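PDB 4ZXO: glycosyl hydrolase family 26 from Bacteroides ovatus, which hydrolyses the beta-mannosidic backbone of mannans such as galactomannan, acting as a beta-mannanase. Local coordinates for residues 96-101 with 155-160; 59-64 with 89-94; 239-244 with 283-288; 233-238 with 268-273. All coordinates share one frame; numbering follows the deposited sequence. Where two conformers were deposited one is given.

Contact 1: residues 96-101 with 155-160; sequences GMISLS and VLIPVV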
loop_
_atom_site.group_PDB
_atom_site.type_symbol
_atom_site.label_atom_id
_atom_site.label_comp_id
_atom_site.label_asym_id
_atom_site.label_seq_id
_atom_site.Cartn_x
_atom_site.Cartn_y
_atom_site.Cartn_z
ATOM N N GLY A 96 -2.459 -5.067 14.085
ATOM C CA GLY A 96 -2.271 -5.136 12.630
ATOM C C GLY A 96 -1.365 -4.042 12.099
ATOM O O GLY A 96 -0.948 -3.124 12.843
ATOM N N MET A 97 -1.109 -4.127 10.786
ATOM C CA MET A 97 -0.258 -3.175 10.083
ATOM C C MET A 97 -1.097 -2.152 9.317
ATOM O O MET A 97 -2.270 -2.457 8.947
ATOM C CB MET A 97 0.659 -3.908 9.062
ATOM C CG MET A 97 1.841 -3.074 8.655
ATOM S SD MET A 97 2.732 -3.838 7.291
ATOM C CE MET A 97 1.925 -3.038 5.881
ATOM N N ILE A 98 -0.513 -0.963 9.086
ATOM C CA ILE A 98 -1.140 0.065 8.272
ATOM C C ILE A 98 -0.287 0.490 7.111
ATOM O O ILE A 98 0.892 0.672 7.259
ATOM C CB ILE A 98 -1.467 1.327 9.140
ATOM C CG1 ILE A 98 -2.434 0.990 10.277
ATOM C CG2 ILE A 98 -2.015 2.512 8.271
ATOM C CD1 ILE A 98 -1.755 0.632 11.600
ATOM N N SER A 99 -0.907 0.625 5.935
ATOM C CA SER A 99 -0.226 1.233 4.802
ATOM C C SER A 99 -1.042 2.402 4.278
ATOM O O SER A 99 -2.276 2.417 4.411
ATOM C CB SER A 99 -0.001 0.201 3.685
ATOM O OG SER A 99 0.735 0.804 2.614
ATOM N N LEU A 100 -0.379 3.423 3.752
ATOM C CA LEU A 100 -1.092 4.594 3.201
ATOM C C LEU A 100 -0.603 4.870 1.790
ATOM O O LEU A 100 0.635 4.950 1.583
ATOM C CB LEU A 100 -0.839 5.845 4.059
ATOM C CG LEU A 100 -1.406 5.674 5.467
ATOM C CD1 LEU A 100 -0.906 6.846 6.327
ATOM C CD2 LEU A 100 -2.937 5.682 5.477
ATOM N N SER A 101 -1.524 4.990 0.851
ATOM C CA SER A 101 -1.175 5.464 -0.472
ATOM C C SER A 101 -1.545 6.945 -0.596
ATOM O O SER A 101 -2.120 7.523 0.332
ATOM C CB SER A 101 -1.877 4.626 -1.549
ATOM O OG SER A 101 -3.235 4.451 -1.210
ATOM N N VAL A 155 2.544 6.916 21.612
ATOM C CA VAL A 155 3.544 6.219 20.753
ATOM C C VAL A 155 3.196 6.422 19.284
ATOM O O VAL A 155 2.031 6.252 18.912
ATOM C CB VAL A 155 3.602 4.719 21.111
ATOM C CG1 VAL A 155 4.625 3.970 20.266
ATOM C CG2 VAL A 155 3.972 4.577 22.599
ATOM N N LEU A 156 4.161 6.860 18.475
ATOM C CA LEU A 156 3.903 7.039 17.030
ATOM C C LEU A 156 3.611 5.673 16.392
ATOM O O LEU A 156 4.267 4.661 16.680
ATOM C CB LEU A 156 5.097 7.706 16.306
ATOM C CG LEU A 156 5.314 9.247 16.381
ATOM C CD1 LEU A 156 6.581 9.714 15.623
ATOM C CD2 LEU A 156 4.190 10.055 15.789
ATOM N N ILE A 157 2.613 5.642 15.527
ATOM C CA ILE A 157 2.209 4.368 14.885
ATOM C C ILE A 157 2.959 4.234 13.583
ATOM O O ILE A 157 2.859 5.126 12.705
ATOM C CB ILE A 157 0.713 4.363 14.679
ATOM C CG1 ILE A 157 0.043 4.313 16.074
ATOM C CG2 ILE A 157 0.292 3.178 13.779
ATOM C CD1 ILE A 157 -1.430 4.667 16.005
ATOM N N PRO A 158 3.717 3.120 13.423
ATOM C CA PRO A 158 4.441 2.904 12.160
ATOM C C PRO A 158 3.446 2.752 11.010
ATOM O O PRO A 158 2.361 2.185 11.169
ATOM C CB PRO A 158 5.220 1.591 12.383
ATOM C CG PRO A 158 5.313 1.469 13.862
ATOM C CD PRO A 158 3.971 2.027 14.371
ATOM N N VAL A 159 3.812 3.274 9.858
ATOM C CA VAL A 159 3.005 3.148 8.631
ATOM C C VAL A 159 3.912 2.829 7.455
ATOM O O VAL A 159 5.037 3.314 7.389
ATOM C CB VAL A 159 2.240 4.506 8.348
ATOM C CG1 VAL A 159 1.741 4.631 6.901
ATOM C CG2 VAL A 159 1.144 4.640 9.398
ATOM N N VAL A 160 3.443 1.970 6.554
ATOM C CA VAL A 160 4.135 1.802 5.269
ATOM C C VAL A 160 3.529 2.802 4.301
ATOM O O VAL A 160 2.384 2.647 3.897
ATOM C CB VAL A 160 4.028 0.382 4.716
ATOM C CG1 VAL A 160 4.701 0.270 3.306
ATOM C CG2 VAL A 160 4.646 -0.608 5.724
HETATM O O HOH W 1 1.719 -0.418 10.683
#

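Contact 2: residues 59-64 with 89-94; sequences GVMSFD and IEQYAR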
loop_
_atom_site.group_PDB
_atom_site.type_symbol
_atom_site.label_atom_id
_atom_site.label_comp_id
_atom_site.label_asym_id
_atom_site.label_seq_id
_atom_site.Cartn_x
_atom_site.Cartn_y
_atom_site.Cartn_z
ATOM N N GLY A 59 -4.666 -8.571 8.408
ATOM C CA GLY A 59 -3.411 -8.205 9.033
ATOM C C GLY A 59 -2.922 -6.828 8.603
ATOM O O GLY A 59 -2.189 -6.164 9.333
ATOM N N VAL A 60 -3.301 -6.399 7.397
ATOM C CA VAL A 60 -2.947 -5.057 6.893
ATOM C C VAL A 60 -4.211 -4.318 6.500
ATOM O O VAL A 60 -5.120 -4.894 5.874
ATOM C CB VAL A 60 -2.074 -5.141 5.641
ATOM C CG1 VAL A 60 -1.720 -3.733 5.135
ATOM C CG2 VAL A 60 -0.775 -5.953 5.886
ATOM N N MET A 61 -4.262 -3.040 6.837
ATOM C CA MET A 61 -5.292 -2.154 6.289
ATOM C C MET A 61 -4.607 -0.999 5.635
ATOM O O MET A 61 -3.575 -0.531 6.130
ATOM C CB MET A 61 -6.209 -1.644 7.384
ATOM C CG MET A 61 -7.093 -2.753 7.914
ATOM S SD MET A 61 -8.094 -2.183 9.295
ATOM C CE MET A 61 -8.761 -3.766 9.850
ATOM N N SER A 62 -5.120 -0.582 4.483
ATOM C CA SER A 62 -4.560 0.624 3.848
ATOM C C SER A 62 -5.650 1.646 3.661
ATOM O O SER A 62 -6.849 1.335 3.594
ATOM C CB SER A 62 -3.863 0.296 2.483
ATOM O OG SER A 62 -4.750 -0.324 1.576
ATOM N N PHE A 63 -5.210 2.884 3.542
ATOM C CA PHE A 63 -6.102 4.011 3.339
ATOM C C PHE A 63 -5.371 4.991 2.443
ATOM O O PHE A 63 -4.175 4.834 2.214
ATOM C CB PHE A 63 -6.513 4.687 4.675
ATOM C CG PHE A 63 -7.045 3.719 5.719
ATOM C CD1 PHE A 63 -8.406 3.365 5.752
ATOM C CD2 PHE A 63 -6.175 3.150 6.635
ATOM C CE1 PHE A 63 -8.863 2.471 6.684
ATOM C CE2 PHE A 63 -6.614 2.251 7.613
ATOM C CZ PHE A 63 -7.971 1.898 7.631
ATOM N N ASP A 64 -6.069 6.015 1.960
ATOM C CA ASP A 64 -5.437 6.960 1.016
ATOM C C ASP A 64 -5.456 8.359 1.561
ATOM O O ASP A 64 -6.427 8.782 2.193
ATOM C CB ASP A 64 -6.144 6.896 -0.331
ATOM C CG ASP A 64 -5.234 7.354 -1.485
ATOM O OD1 ASP A 64 -4.571 6.471 -2.072
ATOM O OD2 ASP A 64 -5.092 8.580 -1.734
ATOM N N ILE A 89 -5.380 4.105 14.456
ATOM C CA ILE A 89 -5.130 3.838 15.866
ATOM C C ILE A 89 -5.720 2.494 16.284
ATOM O O ILE A 89 -5.073 1.721 17.004
ATOM C CB ILE A 89 -5.671 5.004 16.681
ATOM C CG1 ILE A 89 -4.742 6.192 16.491
ATOM C CG2 ILE A 89 -5.716 4.717 18.147
ATOM C CD1 ILE A 89 -5.371 7.470 16.941
ATOM N N GLU A 90 -6.928 2.199 15.817
ATOM C CA GLU A 90 -7.568 0.940 16.176
ATOM C C GLU A 90 -6.888 -0.277 15.562
ATOM O O GLU A 90 -6.804 -1.329 16.208
ATOM C CB GLU A 90 -9.044 0.961 15.773
ATOM C CG GLU A 90 -9.763 2.046 16.537
ATOM C CD GLU A 90 -11.192 2.294 16.084
ATOM O OE1 GLU A 90 -11.746 1.566 15.242
ATOM O OE2 GLU A 90 -11.780 3.271 16.583
ATOM N N GLN A 91 -6.372 -0.147 14.335
ATOM C CA GLN A 91 -5.678 -1.262 13.713
ATOM C C GLN A 91 -4.376 -1.508 14.438
ATOM O O GLN A 91 -4.015 -2.668 14.678
ATOM C CB GLN A 91 -5.473 -0.980 12.212
ATOM C CG GLN A 91 -4.582 -2.030 11.470
ATOM C CD GLN A 91 -5.269 -3.388 11.285
ATOM O OE1 GLN A 91 -6.254 -3.725 11.969
ATOM N NE2 GLN A 91 -4.752 -4.168 10.340
ATOM N N TYR A 92 -3.654 -0.444 14.805
ATOM C CA TYR A 92 -2.434 -0.659 15.552
ATOM C C TYR A 92 -2.737 -1.322 16.900
ATOM O O TYR A 92 -2.037 -2.253 17.334
ATOM C CB TYR A 92 -1.738 0.675 15.797
ATOM C CG TYR A 92 -0.427 0.542 16.547
ATOM C CD1 TYR A 92 0.733 0.206 15.876
ATOM C CD2 TYR A 92 -0.365 0.748 17.922
ATOM C CE1 TYR A 92 1.930 0.093 16.540
ATOM C CE2 TYR A 92 0.856 0.615 18.635
ATOM C CZ TYR A 92 2.005 0.296 17.923
ATOM O OH TYR A 92 3.205 0.162 18.590
ATOM N N ALA A 93 -3.798 -0.869 17.541
ATOM C CA ALA A 93 -4.142 -1.387 18.884
ATOM C C ALA A 93 -4.418 -2.894 18.832
ATOM O O ALA A 93 -4.097 -3.641 19.778
ATOM C CB ALA A 93 -5.338 -0.614 19.451
ATOM N N ARG A 94 -4.983 -3.387 17.730
ATOM C CA ARG A 94 -5.304 -4.818 17.666
ATOM C C ARG A 94 -4.089 -5.594 17.144
ATOM O O ARG A 94 -4.125 -6.815 17.076
ATOM C CB ARG A 94 -6.577 -5.052 16.830
ATOM C CG ARG A 94 -6.480 -4.782 15.338
ATOM C CD ARG A 94 -7.790 -5.145 14.599
ATOM N NE ARG A 94 -8.922 -4.269 14.962
ATOM C CZ ARG A 94 -9.322 -3.186 14.275
ATOM N NH1 ARG A 94 -8.681 -2.784 13.157
ATOM N NH2 ARG A 94 -10.379 -2.487 14.725
#

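Contact 3: residues 239-244 with 283-288; sequences FERSQY and TGTLLP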
loop_
_atom_site.group_PDB
_atom_site.type_symbol
_atom_site.label_atom_id
_atom_site.label_comp_id
_atom_site.label_asym_id
_atom_site.label_seq_id
_atom_site.Cartn_x
_atom_site.Cartn_y
_atom_site.Cartn_z
ATOM N N PHE A 239 -7.048 -9.388 -15.023
ATOM C CA PHE A 239 -7.979 -9.021 -16.072
ATOM C C PHE A 239 -8.393 -10.247 -16.835
ATOM O O PHE A 239 -9.568 -10.387 -17.203
ATOM C CB PHE A 239 -7.370 -7.949 -17.013
ATOM C CG PHE A 239 -7.131 -6.687 -16.309
ATOM C CD1 PHE A 239 -8.216 -5.902 -15.944
ATOM C CD2 PHE A 239 -5.867 -6.320 -15.906
ATOM C CE1 PHE A 239 -8.025 -4.709 -15.205
ATOM C CE2 PHE A 239 -5.666 -5.117 -15.199
ATOM C CZ PHE A 239 -6.742 -4.336 -14.825
ATOM N N GLU A 240 -7.447 -11.141 -17.055
ATOM C CA GLU A 240 -7.729 -12.471 -17.605
ATOM C C GLU A 240 -6.867 -13.476 -16.833
ATOM O O GLU A 240 -5.727 -13.178 -16.506
ATOM C CB GLU A 240 -7.438 -12.494 -19.104
ATOM C CG GLU A 240 -7.817 -13.800 -19.774
ATOM C CD GLU A 240 -6.695 -14.801 -19.794
ATOM O OE1 GLU A 240 -5.507 -14.389 -19.772
ATOM O OE2 GLU A 240 -7.018 -16.010 -19.801
ATOM N N ARG A 241 -7.409 -14.642 -16.511
ATOM C CA ARG A 241 -6.733 -15.471 -15.527
ATOM C C ARG A 241 -5.357 -15.960 -15.967
ATOM O O ARG A 241 -4.417 -15.887 -15.180
ATOM C CB ARG A 241 -7.593 -16.668 -15.188
ATOM C CG ARG A 241 -6.998 -17.576 -14.143
ATOM C CD ARG A 241 -7.984 -18.683 -13.765
ATOM N NE ARG A 241 -7.422 -19.464 -12.677
ATOM C CZ ARG A 241 -6.622 -20.509 -12.849
ATOM N NH1 ARG A 241 -6.281 -20.887 -14.086
ATOM N NH2 ARG A 241 -6.187 -21.191 -11.792
ATOM N N SER A 242 -5.232 -16.498 -17.187
ATOM C CA SER A 242 -3.933 -17.031 -17.602
ATOM C C SER A 242 -2.848 -15.935 -17.611
ATOM O O SER A 242 -1.702 -16.135 -17.163
ATOM C CB SER A 242 -4.052 -17.693 -18.991
ATOM O OG SER A 242 -4.292 -16.716 -20.012
ATOM N N GLN A 243 -3.220 -14.760 -18.104
ATOM C CA GLN A 243 -2.277 -13.666 -18.201
ATOM C C GLN A 243 -1.880 -13.228 -16.789
ATOM O O GLN A 243 -0.713 -12.924 -16.503
ATOM C CB GLN A 243 -2.886 -12.489 -18.972
ATOM C CG GLN A 243 -1.836 -11.526 -19.497
ATOM C CD GLN A 243 -0.901 -12.167 -20.536
ATOM O OE1 GLN A 243 -1.268 -13.131 -21.222
ATOM N NE2 GLN A 243 0.322 -11.647 -20.628
ATOM N N TYR A 244 -2.865 -13.151 -15.900
ATOM C CA TYR A 244 -2.585 -12.780 -14.507
ATOM C C TYR A 244 -1.593 -13.741 -13.860
ATOM O O TYR A 244 -0.671 -13.316 -13.165
ATOM C CB TYR A 244 -3.881 -12.757 -13.717
ATOM C CG TYR A 244 -3.757 -12.486 -12.230
ATOM C CD1 TYR A 244 -3.381 -11.233 -11.724
ATOM C CD2 TYR A 244 -4.063 -13.479 -11.312
ATOM C CE1 TYR A 244 -3.318 -11.006 -10.355
ATOM C CE2 TYR A 244 -3.996 -13.268 -9.924
ATOM C CZ TYR A 244 -3.654 -12.016 -9.465
ATOM O OH TYR A 244 -3.609 -11.774 -8.108
ATOM N N THR A 283 -8.454 -19.635 -3.436
ATOM C CA THR A 283 -7.621 -20.837 -3.356
ATOM C C THR A 283 -7.233 -21.376 -4.690
ATOM O O THR A 283 -6.258 -22.122 -4.806
ATOM C CB THR A 283 -8.301 -22.008 -2.590
ATOM O OG1 THR A 283 -9.501 -22.435 -3.278
ATOM C CG2 THR A 283 -8.643 -21.544 -1.175
ATOM N N GLY A 284 -7.981 -21.014 -5.715
ATOM C CA GLY A 284 -7.716 -21.608 -7.006
ATOM C C GLY A 284 -6.823 -20.805 -7.915
ATOM O O GLY A 284 -6.253 -21.342 -8.843
ATOM N N THR A 285 -6.732 -19.510 -7.670
ATOM C CA THR A 285 -5.859 -18.636 -8.484
ATOM C C THR A 285 -4.830 -17.897 -7.627
ATOM O O THR A 285 -3.641 -18.027 -7.852
ATOM C CB THR A 285 -6.701 -17.632 -9.272
ATOM O OG1 THR A 285 -7.560 -18.367 -10.145
ATOM C CG2 THR A 285 -5.848 -16.747 -10.148
ATOM N N LEU A 286 -5.273 -17.128 -6.636
ATOM C CA LEU A 286 -4.316 -16.291 -5.908
ATOM C C LEU A 286 -3.319 -17.101 -5.053
ATOM O O LEU A 286 -2.080 -16.924 -5.142
ATOM C CB LEU A 286 -5.075 -15.325 -5.007
ATOM C CG LEU A 286 -4.182 -14.371 -4.220
ATOM C CD1 LEU A 286 -3.392 -13.381 -5.055
ATOM C CD2 LEU A 286 -4.953 -13.565 -3.165
ATOM N N LEU A 287 -3.840 -17.958 -4.190
ATOM C CA LEU A 287 -2.961 -18.677 -3.232
ATOM C C LEU A 287 -1.898 -19.519 -3.914
ATOM O O LEU A 287 -0.735 -19.460 -3.521
ATOM C CB LEU A 287 -3.811 -19.525 -2.301
ATOM C CG LEU A 287 -3.020 -20.199 -1.150
ATOM C CD1 LEU A 287 -2.236 -19.186 -0.262
ATOM C CD2 LEU A 287 -3.943 -21.039 -0.265
ATOM N N PRO A 288 -2.252 -20.259 -4.974
ATOM C CA PRO A 288 -1.163 -21.074 -5.565
ATOM C C PRO A 288 -0.038 -20.262 -6.158
ATOM O O PRO A 288 1.084 -20.769 -6.221
ATOM C CB PRO A 288 -1.848 -21.873 -6.675
ATOM C CG PRO A 288 -3.311 -21.957 -6.238
ATOM C CD PRO A 288 -3.585 -20.605 -5.523
#

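Contact 4: residues 233-238 with 268-273; sequences GTDVYQ and LTETGL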
loop_
_atom_site.group_PDB
_atom_site.type_symbol
_atom_site.label_atom_id
_atom_site.label_comp_id
_atom_site.label_asym_id
_atom_site.label_seq_id
_atom_site.Cartn_x
_atom_site.Cartn_y
_atom_site.Cartn_z
ATOM N N GLY A 233 7.511 -3.403 -3.749
ATOM C CA GLY A 233 6.179 -3.910 -4.033
ATOM C C GLY A 233 5.863 -3.920 -5.510
ATOM O O GLY A 233 6.664 -3.503 -6.379
ATOM N N THR A 234 4.664 -4.396 -5.804
ATOM C CA THR A 234 4.152 -4.314 -7.179
ATOM C C THR A 234 2.620 -4.323 -7.092
ATOM O O THR A 234 2.042 -4.847 -6.115
ATOM C CB THR A 234 4.673 -5.468 -8.064
ATOM O OG1 THR A 234 4.308 -5.225 -9.430
ATOM C CG2 THR A 234 4.040 -6.799 -7.618
ATOM N N ASP A 235 1.984 -3.680 -8.064
ATOM C CA ASP A 235 0.530 -3.664 -8.186
ATOM C C ASP A 235 0.140 -4.435 -9.446
ATOM O O ASP A 235 0.449 -3.988 -10.566
ATOM C CB ASP A 235 -0.021 -2.215 -8.309
ATOM C CG ASP A 235 0.176 -1.376 -7.067
ATOM O OD1 ASP A 235 0.763 -1.867 -6.067
ATOM O OD2 ASP A 235 -0.274 -0.191 -7.122
ATOM N N VAL A 236 -0.546 -5.564 -9.299
ATOM C CA VAL A 236 -0.909 -6.389 -10.447
ATOM C C VAL A 236 -2.311 -6.923 -10.222
ATOM O O VAL A 236 -2.537 -7.628 -9.227
ATOM C CB VAL A 236 0.078 -7.609 -10.662
ATOM C CG1 VAL A 236 -0.345 -8.412 -11.893
ATOM C CG2 VAL A 236 1.553 -7.152 -10.719
ATOM N N TYR A 237 -3.247 -6.552 -11.111
ATOM C CA TYR A 237 -4.643 -7.019 -11.017
ATOM C C TYR A 237 -4.954 -8.100 -12.048
ATOM O O TYR A 237 -4.301 -8.189 -13.090
ATOM C CB TYR A 237 -5.618 -5.839 -11.218
ATOM C CG TYR A 237 -5.684 -4.939 -9.999
ATOM C CD1 TYR A 237 -6.691 -5.084 -9.028
ATOM C CD2 TYR A 237 -4.736 -3.955 -9.821
ATOM C CE1 TYR A 237 -6.741 -4.259 -7.921
ATOM C CE2 TYR A 237 -4.766 -3.127 -8.698
ATOM C CZ TYR A 237 -5.757 -3.290 -7.747
ATOM O OH TYR A 237 -5.782 -2.458 -6.647
ATOM N N GLN A 238 -5.951 -8.928 -11.756
ATOM C CA GLN A 238 -6.371 -9.891 -12.746
ATOM C C GLN A 238 -7.391 -9.304 -13.742
ATOM O O GLN A 238 -8.471 -8.818 -13.370
ATOM C CB GLN A 238 -6.985 -11.128 -12.106
ATOM C CG GLN A 238 -7.500 -12.090 -13.211
ATOM C CD GLN A 238 -7.925 -13.442 -12.657
ATOM O OE1 GLN A 238 -7.258 -14.007 -11.771
ATOM N NE2 GLN A 238 -9.027 -13.986 -13.189
ATOM N N LEU A 268 3.003 -7.779 -2.340
ATOM C CA LEU A 268 2.059 -7.548 -3.420
ATOM C C LEU A 268 1.116 -6.454 -2.917
ATOM O O LEU A 268 0.207 -6.708 -2.134
ATOM C CB LEU A 268 1.353 -8.853 -3.782
ATOM C CG LEU A 268 0.278 -8.806 -4.878
ATOM C CD1 LEU A 268 0.724 -8.132 -6.204
ATOM C CD2 LEU A 268 -0.199 -10.214 -5.156
ATOM N N THR A 269 1.468 -5.207 -3.238
ATOM C CA THR A 269 0.904 -4.056 -2.552
ATOM C C THR A 269 -0.506 -3.695 -3.052
ATOM O O THR A 269 -1.248 -3.017 -2.334
ATOM C CB THR A 269 1.864 -2.824 -2.649
ATOM O OG1 THR A 269 2.349 -2.685 -3.992
ATOM C CG2 THR A 269 3.061 -3.091 -1.710
ATOM N N GLU A 270 -0.864 -4.129 -4.263
ATOM C CA GLU A 270 -2.275 -4.086 -4.713
ATOM C C GLU A 270 -2.500 -5.290 -5.615
ATOM O O GLU A 270 -1.677 -5.567 -6.494
ATOM C CB GLU A 270 -2.640 -2.850 -5.543
ATOM C CG GLU A 270 -2.651 -1.558 -4.812
ATOM C CD GLU A 270 -3.185 -0.419 -5.637
ATOM O OE1 GLU A 270 -3.989 -0.639 -6.566
ATOM O OE2 GLU A 270 -2.816 0.738 -5.366
ATOM N N THR A 271 -3.616 -5.981 -5.458
ATOM C CA THR A 271 -4.062 -6.959 -6.399
ATOM C C THR A 271 -5.564 -7.147 -6.214
ATOM O O THR A 271 -6.220 -6.458 -5.394
ATOM C CB THR A 271 -3.317 -8.315 -6.230
ATOM O OG1 THR A 271 -3.553 -9.155 -7.384
ATOM C CG2 THR A 271 -3.719 -9.010 -4.989
ATOM N N GLY A 272 -6.121 -8.034 -7.020
ATOM C CA GLY A 272 -7.541 -8.352 -6.924
ATOM C C GLY A 272 -8.139 -8.717 -8.242
ATOM O O GLY A 272 -7.524 -8.552 -9.308
ATOM N N LEU A 273 -9.362 -9.252 -8.161
ATOM C CA LEU A 273 -10.206 -9.543 -9.327
ATOM C C LEU A 273 -11.500 -8.803 -9.111
ATOM O O LEU A 273 -12.250 -9.154 -8.174
ATOM C CB LEU A 273 -10.470 -11.041 -9.451
ATOM C CG LEU A 273 -11.552 -11.437 -10.466
ATOM C CD1 LEU A 273 -11.038 -11.063 -11.835
ATOM C CD2 LEU A 273 -11.810 -12.948 -10.389
#

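Contact 1: residues 96-101 with 155-160
The carbonyl oxygen of Val160 is gripped by two donors of residues 96-101. Ser99 OG reaches Val160 O at 2.8 Å, and Leu100 N reaches the same Val160 O at 2.9 Å. They come from opposite faces of the carbonyl plane. The hydroxyl can do this because Ser99 OG stands anti to the backbone N (chi1 -177°), beside the carbonyl carbon. One step back, Val160 N gives a nearly straight bond to Ile98 O of 2.9 Å (N-H...O 171°), lying in the carbonyl plane. These bonds join two adjacent parallel strands of the TIM barrel. Before Val160 the chains diverge. A water fills in there, accepting from Ile98 N and donating to Pro158 O at 2.7 Å from the water.

Apolar groups line both faces of the pair. On the face of Ser99 and Val160, the bent end of Met97 brings CE to 3.7 Å from Val160 CG2. On the face toward helix 81-93, Ile98 CD1 meets Ile157 CG2 at 3.9 Å. Leu100 crosses Val159 at about a right angle, and Leu100 CD1 sits tightly, 3.5 Å from Val159 CG1. All the touching residues are buried. A serine side chain thus adds to the strand pairing, and a water satisfies two backbone groups that the strands do not join directly.

Contact 2: residues 59-64 with 89-94
Strand 60-64 passes the last turn of helix 81-93 with Met61 CA and Gln91 CA 7.5 Å apart, so side chains bridge the gap. Met61 points at the helix with its chain fully extended beyond CG. It runs at an angle along the side-chain amide of Gln91. Met61 CG lies 3.7 Å from Gln91 NE2, at the nitrogen end. Met61 CE lies 3.3 Å from Gln91 OE1, at the oxygen end. The same methyl comes within 3.5 Å of Arg94 NH1.

Both ends of the amide are held. The Gln91 chain bends at chi2 (71°), which folds the group across the methionine. Arg94 NH1 donates to Gln91 OE1 at 2.9 Å with an N-H...O angle of 162°. The oxygen lies in the guanidinium plane. Glu90 O lies over one face of that guanidinium, and Tyr57 makes a cation-pi contact with Arg94. Gln91 NE2 bonds to Pro58 O and more weakly to Met97 O. A leucine in place of Gln91 would probably leave Arg94 NH1 without this acceptor and Pro58 O without its amide donor.

The contact ties the first strand and the helix of the beta-alpha-beta unit 60-64, 81-93, 97-101. Its chemistry is mixed: a buried thioether chain packs on an amide whose two polar ends are both engaged, which probably fixes the amide's rotation.

Contact 3: residues 239-244 with 283-288
Thr285 turns its two branches to two different residues of 239-244. The hydroxyl goes to Arg241 and the methyl to Tyr244. Thr285 OG1 accepts from Arg241 NE at 2.8 Å, with an N-H...O angle of 160°. The methyl Thr285 CG2 rests at the edge of the Tyr244 ring, 3.9 Å from Tyr244 CD2.

Arg241 reaches across with its chain extended from CG to NE. It uses one edge of the guanidinium for two bonds. Besides NE, Arg241 NH2 donates to Gly284 O at 3.0 Å, in the guanidinium plane. It meets that carbonyl from above its plane, 36° out, and so does not point at a lone pair. Gly284 lies in a wider pi-type turn at 283-286. A valine in place of Thr285 would probably leave Arg241 NE without its acceptor and let the guanidinium turn more easily.

Tyr244 is buried, as are Thr285 and Leu286, while Arg241 lies at the exposed margin. Tyr244 CG stands anti to the backbone N (chi1 176°), and the ring extends past Thr285 until Tyr244 OH lies 3.5 Å from Leu286 CD1. The phenol has its polar partner in Thr271 OG1. On the far side of Arg241, Glu240 caps the helix, with Glu240 OE1 accepting from Gln243 N at 2.9 Å.

The contact joins the first turn of helix 241-262 to helix 281-290, two helices of the outer layer, outside the ring of strands. Gln238 touches both Tyr244 and Thr285 from the loop after strand 231-235. Phe327 of helix 321-328 packs against Leu286.

Contact 4: residues 233-238 with 268-273
Glu270 and Asp235 lie on the same face of the sheet, and the glutamate side chain runs beside the aspartate. Glu270 CG stands anti to the carbonyl carbon (chi1 -69°), and the chain is extended beyond. Glu270 CB lies 3.5 Å from Asp235 CG and also faces the Tyr237 hydroxyl. Glu270 CG keeps 3.6 Å from Asp235 CG. Glu270 CD lies against Asp235 OD2. At the end the two carboxylates are stacked, their planes 30° apart. Glu270 OE1 accepts from Tyr237 OH at 2.6 Å. It lies at the edge of the tyrosine ring, near its plane, and the carboxylate stands at 79° to that ring. Glu270 OE2 comes within 3.2 Å of Asp235 OD2. Both are acceptors, and Arg162 makes a salt bridge to each.

Strands 231-235 and 266-271 are parallel neighbours in the TIM barrel, joined by the beta-alpha-beta crossover through helix 241-262. In this family the catalytic glutamates sit at the C-terminal ends of the fourth and seventh strands. The place of Glu270, near Glu166, is consistent with that active-site end.

Besides Arg162, Asp235 is held by Thr269, whose OG1 donates to Asp235 OD1 at 2.7 Å. Along the backbones, Val236 N bonds to Glu270 O at 3.0 Å. Next, Thr271 OG1 donates to Val236 O at 2.6 Å, nearly along the C=O axis. The CA of Thr271 lies over one face of the Tyr237 ring. At the backbone angles of Gly272 a side chain would run into the carbonyl O of Thr271. Gly272 O takes Gln238 N at 2.9 Å.

Overall arrangement
Contacts 1, 2 and 4 all reach the barrel sheet and are buried. Contact 3 lies outside it and, though largely buried, includes an exposed arginine; its centre is about 20 Å from the centre of the chain. Contacts 1 and 2 share the unit of strands 60-64 and 97-101 with helix 81-93, and they touch through Ser101 and Asp64. Helix 241-262, whose first turn is in contact 3, links the two strands of contact 4, and these contacts touch through Tyr244. Contacts 1 and 4 lie on opposite sides of the chain centre. Contact 1 is mostly backbone bonds and aliphatic packing. Contact 2 packs a thioether on an amide. Contact 3 joins helices through a guanidinium and a tyrosine ring. Contact 4 combines strand pairing with two close carboxylates that Arg162 bridges.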